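Local coordinates for protein mRNA export factor (Human herpesvirus 1, PDB 4YXP) that regulates viral gene expression, inhibiting host splicing and mediating export of intronless viral mRNAs, and is represented here by its folded, dimeric, zinc-binding domain, at residues D104-L107 with R108-N111; R158-L161 with Q162-K166; C177-R181 with L182-K186; D240-R243 with Q244-S247. All coordinates share one frame; numbering follows the deposited sequence.

In the fold
Followed from the N terminus, the four contacts lie in series; each joins directly consecutive residues, so none encloses a long loop and none nests in or crosses another. Contact 1 finishes helix 93-109 and leads into helix 112-132. Contact 2 lies near the C-terminal end of helix 146-167, and contact 3 shapes the turn between helix 173-179 and helix 188-204. Contact 4 spans the end of helix 230-241 and the loop before helix 249-259. Contacts 2 and 4, centres about 12 Å apart, meet at the zinc ion, which ties two sequence-distant helix ends together; contacts 1 and 3 lie away from it. All four also touch the second subunit of the intertwined dimer.

Contact 1: residues D104-L107 with R108-N111; sequences DCVL and RQEN
D104 and R108, one helical turn apart, form the salt bridge of this contact: R108 NE lies 2.7 Å from D104 OD2. The extended R108 chain runs back along the helix and turns its guanidinium edge to the carboxylate, which is met from above its own plane, the two groups being inclined at 30°. CG of D104 is anti to its backbone N (chi1 -162°), which brings OD2 across the R108 chain, close to CD as well as NE.

The remaining hydrogen bonds involve the main chain. R108 N donates to D104 O at 3.2 Å and only weakly to C105 O. V106 O is gripped twice by Q109: by the backbone N at 3.1 Å, and by side-chain NE2 at 2.9 Å, nearly straight and on a lone pair in the carbonyl plane. The Q109 chain, bent at chi2 (81°), curls back to make that second bond at the weakly bonded end of helix 93-109. One water donates to L107 O and to E110 OE1, which also bonds S118.

Van der Waals contact is slight: L107 and E110 lie side by side, the CD1 methyl 3.7 Å from the carboxylate oxygen OE1. N111 then caps helix 112-132 through OD1 to the N of E114.

R108 NH1 continues to D151 and to T155 O of the second subunit, whose P159 packs on D104 and R108. Shared between D104 and D151 of its own chain and a carbonyl of the second subunit, the buried R108 charge is probably well compensated, and its guanidinium is anchored at more than one nitrogen.

Contact 2: residues R158-L161 with Q162-K166; sequences RPFL and QCYLK. With ZN (zinc ion), chain D.
Past a kink at P159, the backbone of helix 146-167 winds on through bonds four residues apart, Q162 N to R158 O (3.1 Å), Y164 N to F160 O (3.0 Å) and L165 N to L161 O (2.9 Å). The aromatic pair F160 and Y164 lines one side of it. Their rings are nearly parallel, 20° apart, but slid so far past each other that they barely overlap; it is the CB of Y164 that sits over a face of the F160 ring, 4.3 Å from its centroid. With CG anti to the backbone N in both (chi1 172° and 171°), the two side chains leave the helix on the same side and cross obliquely. L161 adds to the Y164 side: its CD2 branch is 4.1 Å from Y164 CD2, while its CB meets L165 CD1. C163 turns SG to the zinc ion at 2.3 Å, the first of the four ligands of the CHC2-type finger. F160 and Y164 rest on I238 of helix 230-241, L161 on A189 and F193 of helix 188-204, and L165 on L176 of helix 173-179; the Y164 hydroxyl bonds D187, while R158 pairs with D174 and P159 faces D104 of the second subunit.

Contact 3: residues C177-R181 with L182-K186; sequences CSRRR and LADIK
R179, the last residue of helix 173-179, grips D184 side-on with two nitrogens. Its NE lies 2.9 Å from D184 OD2 on an almost straight bond, 175° at the hydrogen, and NH2 reaches OD1 at 3.3 Å on the syn lone pair, so each carboxylate oxygen has its own donor. Bending of the R179 chain at chi3 (55°) swings NE and NH2 round to face the acid, and the guanidinium and carboxylate come out nearly coplanar. R180, just past the helix, leaves helical geometry with a positive phi (53°); its NH1 turns back to C177 O in a weak bond, and its carbonyl accepts from R198 of helix 188-204. The chain thereby leaves the helix, within the sequence span of the CHC2-type zinc finger, and enters a short 3-10 segment, 182-184, before helix 188-204. R181 stands just before that segment: its O accepts D184 N at 3.0 Å, the three-residue bond of a 3-10 turn, and its N gives a hydrogen to a water that in turn donates to D184 OD2 at 2.8 Å. The R181 side chain extends away from D184, and its CZ lies 3.6 Å above the R179 guanidinium plane, toward the rim. D6 of the second subunit packs against R181 and accepts hydrogen bonds from the L182 and A183 backbone nitrogens, one to each carboxylate oxygen.

Contact 4: residues D240-R243 with Q244-S247; sequences DTHR and QECS. With ZN (zinc ion), chain D.
The H242 imidazole has C246 CB over one face, 3.8 Å from the ring centroid and 28° off the normal, and E245 OE2 at its edge. ND1 donates at 3.2 Å to the anti lone pair of OE2, which lies nearly in the ring plane; the carboxylate stands almost upright to the ring, at 82°. At another point of the edge, NE2 binds the zinc ion at 2.1 Å. The F160 ring of helix 146-167 meets this imidazole at about a right angle.

C246 brings SG to the same metal at 2.3 Å. With SG anti to the backbone N (chi1 -178°), the sulfur reaches past the imidazole to the metal, oblique to the ring, while CB lies over its face. C163 and C251 complete the CHC2 site.

Where helix 230-241 gives way to the turn, the backbone closes it with Q244 N to T241 O (3.0 Å) and E245 N to H242 O (2.9 Å). A water donates to D240 O and accepts from Q244 NE2. The R243 guanidinium has other partners, NH2 bonding L239 O and S35 of the second subunit.

Bonded to ND1, the ring nitrogen that does not bind zinc, E245 is a second-shell residue that, with the zinc bond, holds the rotation of the imidazole; its own OE1 is tied to R168. The carboxylate may make the ring a somewhat better donor to zinc, an effect R168 would temper.

Contact 1: residues D104-L107 with R108-N111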
loop_
_atom_site.group_PDB
_atom_site.type_symbol
_atom_site.label_atom_id
_atom_site.label_comp_id
_atom_site.label_asym_id
_atom_site.label_seq_id
_atom_site.Cartn_x
_atom_site.Cartn_y
_atom_site.Cartn_z
ATOM N N ASP B 104 6.145 7.156 9.121
ATOM C CA ASP B 104 5.417 7.236 7.866
ATOM C C ASP B 104 5.823 6.073 6.970
ATOM O O ASP B 104 4.972 5.446 6.339
ATOM C CB ASP B 104 5.676 8.574 7.172
ATOM C CG ASP B 104 4.631 8.896 6.119
ATOM O OD1 ASP B 104 3.607 9.524 6.461
ATOM O OD2 ASP B 104 4.827 8.516 4.952
ATOM N N CYS B 105 7.120 5.777 6.935
ATOM C CA CYS B 105 7.626 4.660 6.144
ATOM C C CYS B 105 7.156 3.320 6.702
ATOM O O CYS B 105 6.786 2.423 5.947
ATOM C CB CYS B 105 9.153 4.687 6.088
ATOM S SG CYS B 105 9.833 6.066 5.149
ATOM N N VAL B 106 7.179 3.184 8.023
ATOM C CA VAL B 106 6.743 1.950 8.666
ATOM C C VAL B 106 5.293 1.649 8.298
ATOM O O VAL B 106 4.966 0.537 7.892
ATOM C CB VAL B 106 6.905 2.028 10.196
ATOM C CG1 VAL B 106 6.292 0.801 10.876
ATOM C CG2 VAL B 106 8.374 2.150 10.566
ATOM N N LEU B 107 4.435 2.647 8.440
ATOM C CA LEU B 107 3.003 2.462 8.243
ATOM C C LEU B 107 2.657 2.171 6.785
ATOM O O LEU B 107 1.658 1.502 6.494
ATOM C CB LEU B 107 2.244 3.700 8.733
ATOM C CG LEU B 107 1.703 3.613 10.164
ATOM C CD1 LEU B 107 2.755 3.108 11.140
ATOM C CD2 LEU B 107 1.177 4.971 10.614
ATOM N N ARG B 108 3.487 2.657 5.868
ATOM C CA ARG B 108 3.244 2.441 4.446
ATOM C C ARG B 108 3.698 1.055 3.977
ATOM O O ARG B 108 3.376 0.644 2.854
ATOM C CB ARG B 108 3.927 3.549 3.628
ATOM C CG ARG B 108 3.151 4.860 3.704
ATOM C CD ARG B 108 3.819 6.054 3.040
ATOM N NE ARG B 108 3.042 7.262 3.313
ATOM C CZ ARG B 108 1.979 7.662 2.620
ATOM N NH1 ARG B 108 1.561 6.976 1.565
ATOM N NH2 ARG B 108 1.339 8.768 2.974
ATOM N N GLN B 109 4.416 0.323 4.828
ATOM C CA GLN B 109 4.860 -1.028 4.471
ATOM C C GLN B 109 4.358 -2.113 5.433
ATOM O O GLN B 109 4.750 -3.274 5.315
ATOM C CB GLN B 109 6.394 -1.081 4.386
ATOM C CG GLN B 109 7.137 -0.768 5.682
ATOM C CD GLN B 109 7.221 -1.953 6.628
ATOM O OE1 GLN B 109 7.908 -2.937 6.352
ATOM N NE2 GLN B 109 6.527 -1.860 7.757
ATOM N N GLU B 110 3.487 -1.746 6.370
ATOM C CA GLU B 110 2.937 -2.716 7.325
ATOM C C GLU B 110 1.993 -3.715 6.661
ATOM O O GLU B 110 1.354 -3.394 5.657
ATOM C CB GLU B 110 2.189 -1.993 8.454
ATOM C CG GLU B 110 3.090 -1.410 9.515
ATOM C CD GLU B 110 2.319 -0.796 10.672
ATOM O OE1 GLU B 110 1.270 -0.155 10.425
ATOM O OE2 GLU B 110 2.768 -0.954 11.827
ATOM N N ASN B 111 1.897 -4.920 7.223
ATOM C CA ASN B 111 0.952 -5.917 6.714
ATOM C C ASN B 111 -0.448 -5.575 7.223
ATOM O O ASN B 111 -0.614 -4.619 7.979
ATOM C CB ASN B 111 1.372 -7.345 7.107
ATOM C CG ASN B 111 1.266 -7.625 8.603
ATOM O OD1 ASN B 111 0.479 -7.018 9.322
ATOM N ND2 ASN B 111 2.064 -8.579 9.070
HETATM O O HOH W 1 -0.370 1.027 8.128
#

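Contact 2: residues R158-L161 with Q162-K166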
loop_
_atom_site.group_PDB
_atom_site.type_symbol
_atom_site.label_atom_id
_atom_site.label_comp_id
_atom_site.label_asym_id
_atom_site.label_seq_id
_atom_site.Cartn_x
_atom_site.Cartn_y
_atom_site.Cartn_z
ATOM N N ARG B 158 -9.294 -2.162 -1.283
ATOM C CA ARG B 158 -10.077 -1.531 -2.350
ATOM C C ARG B 158 -10.949 -2.528 -3.134
ATOM O O ARG B 158 -12.135 -2.266 -3.347
ATOM C CB ARG B 158 -9.157 -0.762 -3.310
ATOM C CG ARG B 158 -9.900 -0.010 -4.413
ATOM C CD ARG B 158 -8.952 0.801 -5.285
ATOM N NE ARG B 158 -8.157 1.751 -4.511
ATOM C CZ ARG B 158 -8.539 2.987 -4.203
ATOM N NH1 ARG B 158 -9.719 3.448 -4.600
ATOM N NH2 ARG B 158 -7.735 3.769 -3.493
ATOM N N PRO B 159 -10.380 -3.670 -3.567
ATOM C CA PRO B 159 -11.226 -4.606 -4.328
ATOM C C PRO B 159 -12.359 -5.217 -3.504
ATOM O O PRO B 159 -13.450 -5.437 -4.030
ATOM C CB PRO B 159 -10.236 -5.691 -4.772
ATOM C CG PRO B 159 -8.903 -5.031 -4.719
ATOM C CD PRO B 159 -8.981 -4.124 -3.531
ATOM N N PHE B 160 -12.100 -5.499 -2.231
ATOM C CA PHE B 160 -13.135 -6.009 -1.339
ATOM C C PHE B 160 -14.249 -4.987 -1.156
ATOM O O PHE B 160 -15.436 -5.322 -1.220
ATOM C CB PHE B 160 -12.538 -6.372 0.025
ATOM C CG PHE B 160 -13.568 -6.716 1.062
ATOM C CD1 PHE B 160 -14.284 -7.900 0.982
ATOM C CD2 PHE B 160 -13.819 -5.859 2.122
ATOM C CE1 PHE B 160 -15.232 -8.221 1.938
ATOM C CE2 PHE B 160 -14.765 -6.174 3.081
ATOM C CZ PHE B 160 -15.474 -7.354 2.988
ATOM N N LEU B 161 -13.863 -3.737 -0.927
ATOM C CA LEU B 161 -14.825 -2.693 -0.594
ATOM C C LEU B 161 -15.678 -2.274 -1.787
ATOM O O LEU B 161 -16.778 -1.749 -1.604
ATOM C CB LEU B 161 -14.102 -1.475 -0.021
ATOM C CG LEU B 161 -13.472 -1.695 1.356
ATOM C CD1 LEU B 161 -12.640 -0.493 1.750
ATOM C CD2 LEU B 161 -14.539 -1.973 2.409
ATOM N N GLN B 162 -15.181 -2.495 -3.002
ATOM C CA GLN B 162 -15.973 -2.206 -4.190
ATOM C C GLN B 162 -17.290 -2.974 -4.118
ATOM O O GLN B 162 -18.361 -2.419 -4.368
ATOM C CB GLN B 162 -15.214 -2.569 -5.468
ATOM C CG GLN B 162 -16.037 -2.372 -6.740
ATOM C CD GLN B 162 -15.201 -2.453 -8.004
ATOM O OE1 GLN B 162 -14.287 -3.273 -8.110
ATOM N NE2 GLN B 162 -15.509 -1.594 -8.970
ATOM N N CYS B 163 -17.205 -4.251 -3.761
ATOM C CA CYS B 163 -18.391 -5.094 -3.642
ATOM C C CYS B 163 -19.152 -4.830 -2.338
ATOM O O CYS B 163 -20.375 -4.716 -2.338
ATOM C CB CYS B 163 -18.002 -6.569 -3.725
ATOM S SG CYS B 163 -19.419 -7.700 -3.762
ATOM N N TYR B 164 -18.424 -4.733 -1.230
ATOM C CA TYR B 164 -19.051 -4.599 0.087
ATOM C C TYR B 164 -19.855 -3.304 0.231
ATOM O O TYR B 164 -20.988 -3.319 0.715
ATOM C CB TYR B 164 -17.988 -4.666 1.188
ATOM C CG TYR B 164 -18.504 -4.319 2.572
ATOM C CD1 TYR B 164 -19.087 -5.285 3.382
ATOM C CD2 TYR B 164 -18.400 -3.027 3.066
ATOM C CE1 TYR B 164 -19.557 -4.968 4.650
ATOM C CE2 TYR B 164 -18.864 -2.702 4.329
ATOM C CZ TYR B 164 -19.438 -3.675 5.115
ATOM O OH TYR B 164 -19.899 -3.349 6.371
ATOM N N LEU B 165 -19.269 -2.181 -0.172
ATOM C CA LEU B 165 -19.939 -0.893 -0.029
ATOM C C LEU B 165 -21.192 -0.830 -0.896
ATOM O O LEU B 165 -22.204 -0.251 -0.500
ATOM C CB LEU B 165 -18.986 0.251 -0.382
ATOM C CG LEU B 165 -17.837 0.465 0.612
ATOM C CD1 LEU B 165 -16.842 1.482 0.082
ATOM C CD2 LEU B 165 -18.368 0.907 1.974
ATOM N N LYS B 166 -21.128 -1.437 -2.075
ATOM C CA LYS B 166 -22.281 -1.480 -2.966
ATOM C C LYS B 166 -23.439 -2.262 -2.346
ATOM O O LYS B 166 -24.604 -1.903 -2.520
ATOM C CB LYS B 166 -21.896 -2.099 -4.309
ATOM C CG LYS B 166 -22.053 -1.154 -5.491
ATOM C CD LYS B 166 -21.998 -1.889 -6.824
ATOM C CE LYS B 166 -23.223 -2.776 -7.030
ATOM N NZ LYS B 166 -23.243 -3.410 -8.375
HETATM ZN ZN ZN D . -18.952 -9.375 -2.304
#

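Contact 3: residues C177-R181 with L182-K186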
loop_
_atom_site.group_PDB
_atom_site.type_symbol
_atom_site.label_atom_id
_atom_site.label_comp_id
_atom_site.label_asym_id
_atom_site.label_seq_id
_atom_site.Cartn_x
_atom_site.Cartn_y
_atom_site.Cartn_z
ATOM N N CYS B 177 -13.736 9.106 0.583
ATOM C CA CYS B 177 -12.500 9.792 0.947
ATOM C C CYS B 177 -12.373 11.154 0.268
ATOM O O CYS B 177 -11.515 11.961 0.635
ATOM C CB CYS B 177 -11.292 8.922 0.593
ATOM S SG CYS B 177 -11.218 7.383 1.527
ATOM N N SER B 178 -13.223 11.403 -0.722
ATOM C CA SER B 178 -13.260 12.692 -1.396
ATOM C C SER B 178 -14.255 13.632 -0.713
ATOM O O SER B 178 -13.964 14.809 -0.491
ATOM C CB SER B 178 -13.630 12.512 -2.871
ATOM O OG SER B 178 -13.795 13.766 -3.503
ATOM N N ARG B 179 -15.427 13.103 -0.374
ATOM C CA ARG B 179 -16.485 13.903 0.238
ATOM C C ARG B 179 -16.176 14.209 1.701
ATOM O O ARG B 179 -16.419 15.320 2.175
ATOM C CB ARG B 179 -17.827 13.177 0.117
ATOM C CG ARG B 179 -18.347 13.094 -1.315
ATOM C CD ARG B 179 -19.389 11.999 -1.473
ATOM N NE ARG B 179 -20.495 12.139 -0.526
ATOM C CZ ARG B 179 -21.636 12.777 -0.775
ATOM N NH1 ARG B 179 -21.854 13.352 -1.955
ATOM N NH2 ARG B 179 -22.569 12.841 0.165
ATOM N N ARG B 180 -15.646 13.217 2.408
ATOM C CA ARG B 180 -15.217 13.389 3.795
ATOM C C ARG B 180 -16.328 13.974 4.670
ATOM O O ARG B 180 -16.120 14.960 5.380
ATOM C CB ARG B 180 -13.970 14.279 3.849
ATOM C CG ARG B 180 -12.762 13.682 3.122
ATOM C CD ARG B 180 -11.501 14.522 3.306
ATOM N NE ARG B 180 -11.528 15.759 2.526
ATOM C CZ ARG B 180 -11.065 15.885 1.284
ATOM N NH1 ARG B 180 -10.529 14.847 0.651
ATOM N NH2 ARG B 180 -11.136 17.058 0.668
ATOM N N ARG B 181 -17.504 13.352 4.617
ATOM C CA ARG B 181 -18.668 13.811 5.370
ATOM C C ARG B 181 -19.065 12.805 6.441
ATOM O O ARG B 181 -19.210 11.615 6.166
ATOM C CB ARG B 181 -19.860 14.051 4.438
ATOM C CG ARG B 181 -19.657 15.164 3.433
ATOM C CD ARG B 181 -20.886 15.337 2.558
ATOM N NE ARG B 181 -20.583 16.072 1.332
ATOM C CZ ARG B 181 -21.490 16.446 0.436
ATOM N NH1 ARG B 181 -22.774 16.165 0.622
ATOM N NH2 ARG B 181 -21.113 17.109 -0.649
ATOM N N LEU B 182 -19.249 13.288 7.663
ATOM C CA LEU B 182 -19.671 12.432 8.761
ATOM C C LEU B 182 -21.002 11.759 8.448
ATOM O O LEU B 182 -21.248 10.629 8.867
ATOM C CB LEU B 182 -19.786 13.243 10.051
ATOM C CG LEU B 182 -18.499 13.925 10.519
ATOM C CD1 LEU B 182 -18.796 14.837 11.693
ATOM C CD2 LEU B 182 -17.437 12.895 10.889
ATOM N N ALA B 183 -21.853 12.458 7.702
ATOM C CA ALA B 183 -23.186 11.959 7.372
ATOM C C ALA B 183 -23.136 10.734 6.460
ATOM O O ALA B 183 -24.137 10.036 6.304
ATOM C CB ALA B 183 -24.013 13.062 6.723
ATOM N N ASP B 184 -21.979 10.474 5.856
ATOM C CA ASP B 184 -21.808 9.303 4.995
ATOM C C ASP B 184 -21.434 8.053 5.795
ATOM O O ASP B 184 -21.444 6.943 5.265
ATOM C CB ASP B 184 -20.733 9.563 3.935
ATOM C CG ASP B 184 -21.185 10.542 2.862
ATOM O OD1 ASP B 184 -22.404 10.798 2.748
ATOM O OD2 ASP B 184 -20.315 11.047 2.119
ATOM N N ILE B 185 -21.093 8.235 7.066
ATOM C CA ILE B 185 -20.684 7.119 7.914
ATOM C C ILE B 185 -21.911 6.326 8.350
ATOM O O ILE B 185 -22.780 6.845 9.056
ATOM C CB ILE B 185 -19.877 7.615 9.127
ATOM C CG1 ILE B 185 -18.614 8.345 8.648
ATOM C CG2 ILE B 185 -19.524 6.448 10.047
ATOM C CD1 ILE B 185 -17.776 8.957 9.759
ATOM N N LYS B 186 -21.978 5.066 7.929
ATOM C CA LYS B 186 -23.108 4.200 8.263
ATOM C C LYS B 186 -22.658 2.811 8.711
ATOM O O LYS B 186 -23.484 1.948 9.000
ATOM C CB LYS B 186 -24.050 4.072 7.064
ATOM C CG LYS B 186 -24.661 5.385 6.593
ATOM C CD LYS B 186 -25.551 6.024 7.655
ATOM C CE LYS B 186 -26.115 7.351 7.168
ATOM N NZ LYS B 186 -26.709 8.164 8.265
HETATM O O HOH W 2 -17.656 10.941 3.064
#

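Contact 4: residues D240-R243 with Q244-S247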
loop_
_atom_site.group_PDB
_atom_site.type_symbol
_atom_site.label_atom_id
_atom_site.label_comp_id
_atom_site.label_asym_id
_atom_site.label_seq_id
_atom_site.Cartn_x
_atom_site.Cartn_y
_atom_site.Cartn_z
ATOM N N ASP B 240 -15.262 -11.386 7.268
ATOM C CA ASP B 240 -15.816 -12.710 7.538
ATOM C C ASP B 240 -17.270 -12.836 7.084
ATOM O O ASP B 240 -17.640 -13.818 6.434
ATOM C CB ASP B 240 -15.720 -13.029 9.033
ATOM C CG ASP B 240 -16.227 -14.427 9.367
ATOM O OD1 ASP B 240 -15.850 -15.383 8.656
ATOM O OD2 ASP B 240 -17.003 -14.567 10.337
ATOM N N THR B 241 -18.086 -11.839 7.419
ATOM C CA THR B 241 -19.541 -11.960 7.306
ATOM C C THR B 241 -20.131 -11.556 5.950
ATOM O O THR B 241 -21.254 -11.945 5.624
ATOM C CB THR B 241 -20.240 -11.106 8.378
ATOM O OG1 THR B 241 -19.905 -9.728 8.182
ATOM C CG2 THR B 241 -19.815 -11.543 9.775
ATOM N N HIS B 242 -19.395 -10.771 5.170
ATOM C CA HIS B 242 -19.907 -10.275 3.895
ATOM C C HIS B 242 -20.269 -11.425 2.950
ATOM O O HIS B 242 -21.230 -11.329 2.182
ATOM C CB HIS B 242 -18.881 -9.348 3.234
ATOM C CG HIS B 242 -19.196 -9.011 1.808
ATOM N ND1 HIS B 242 -20.311 -8.284 1.442
ATOM C CD2 HIS B 242 -18.540 -9.294 0.658
ATOM C CE1 HIS B 242 -20.330 -8.143 0.130
ATOM N NE2 HIS B 242 -19.267 -8.748 -0.373
ATOM N N ARG B 243 -19.513 -12.515 3.022
ATOM C CA ARG B 243 -19.730 -13.659 2.136
ATOM C C ARG B 243 -21.114 -14.289 2.329
ATOM O O ARG B 243 -21.585 -15.039 1.465
ATOM C CB ARG B 243 -18.639 -14.713 2.354
ATOM C CG ARG B 243 -18.641 -15.353 3.739
ATOM C CD ARG B 243 -17.324 -16.066 4.023
ATOM N NE ARG B 243 -16.204 -15.134 4.153
ATOM C CZ ARG B 243 -14.920 -15.485 4.128
ATOM N NH1 ARG B 243 -14.569 -16.755 3.971
ATOM N NH2 ARG B 243 -13.978 -14.561 4.262
ATOM N N GLN B 244 -21.765 -13.982 3.449
ATOM C CA GLN B 244 -23.105 -14.500 3.721
ATOM C C GLN B 244 -24.173 -13.789 2.886
ATOM O O GLN B 244 -25.237 -14.348 2.623
ATOM C CB GLN B 244 -23.446 -14.361 5.207
ATOM C CG GLN B 244 -22.615 -15.233 6.134
ATOM C CD GLN B 244 -23.025 -15.084 7.591
ATOM O OE1 GLN B 244 -24.215 -14.996 7.910
ATOM N NE2 GLN B 244 -22.043 -15.049 8.481
ATOM N N GLU B 245 -23.888 -12.556 2.477
ATOM C CA GLU B 245 -24.839 -11.767 1.697
ATOM C C GLU B 245 -24.412 -11.642 0.235
ATOM O O GLU B 245 -25.130 -11.056 -0.573
ATOM C CB GLU B 245 -25.003 -10.371 2.311
ATOM C CG GLU B 245 -23.808 -9.446 2.105
ATOM C CD GLU B 245 -23.960 -8.116 2.822
ATOM O OE1 GLU B 245 -25.063 -7.845 3.342
ATOM O OE2 GLU B 245 -22.971 -7.349 2.866
ATOM N N CYS B 246 -23.247 -12.197 -0.094
ATOM C CA CYS B 246 -22.663 -12.066 -1.428
ATOM C C CYS B 246 -22.457 -13.436 -2.074
ATOM O O CYS B 246 -21.846 -14.320 -1.478
ATOM C CB CYS B 246 -21.332 -11.311 -1.338
ATOM S SG CYS B 246 -20.514 -11.013 -2.910
ATOM N N SER B 247 -22.960 -13.608 -3.294
ATOM C CA SER B 247 -22.905 -14.909 -3.964
ATOM C C SER B 247 -21.626 -15.112 -4.781
ATOM O O SER B 247 -21.401 -16.193 -5.336
ATOM C CB SER B 247 -24.126 -15.087 -4.874
ATOM O OG SER B 247 -24.180 -14.078 -5.869
HETATM ZN ZN ZN D . -18.952 -9.375 -2.304
HETATM O O HOH W 3 -19.280 -16.140 7.250
#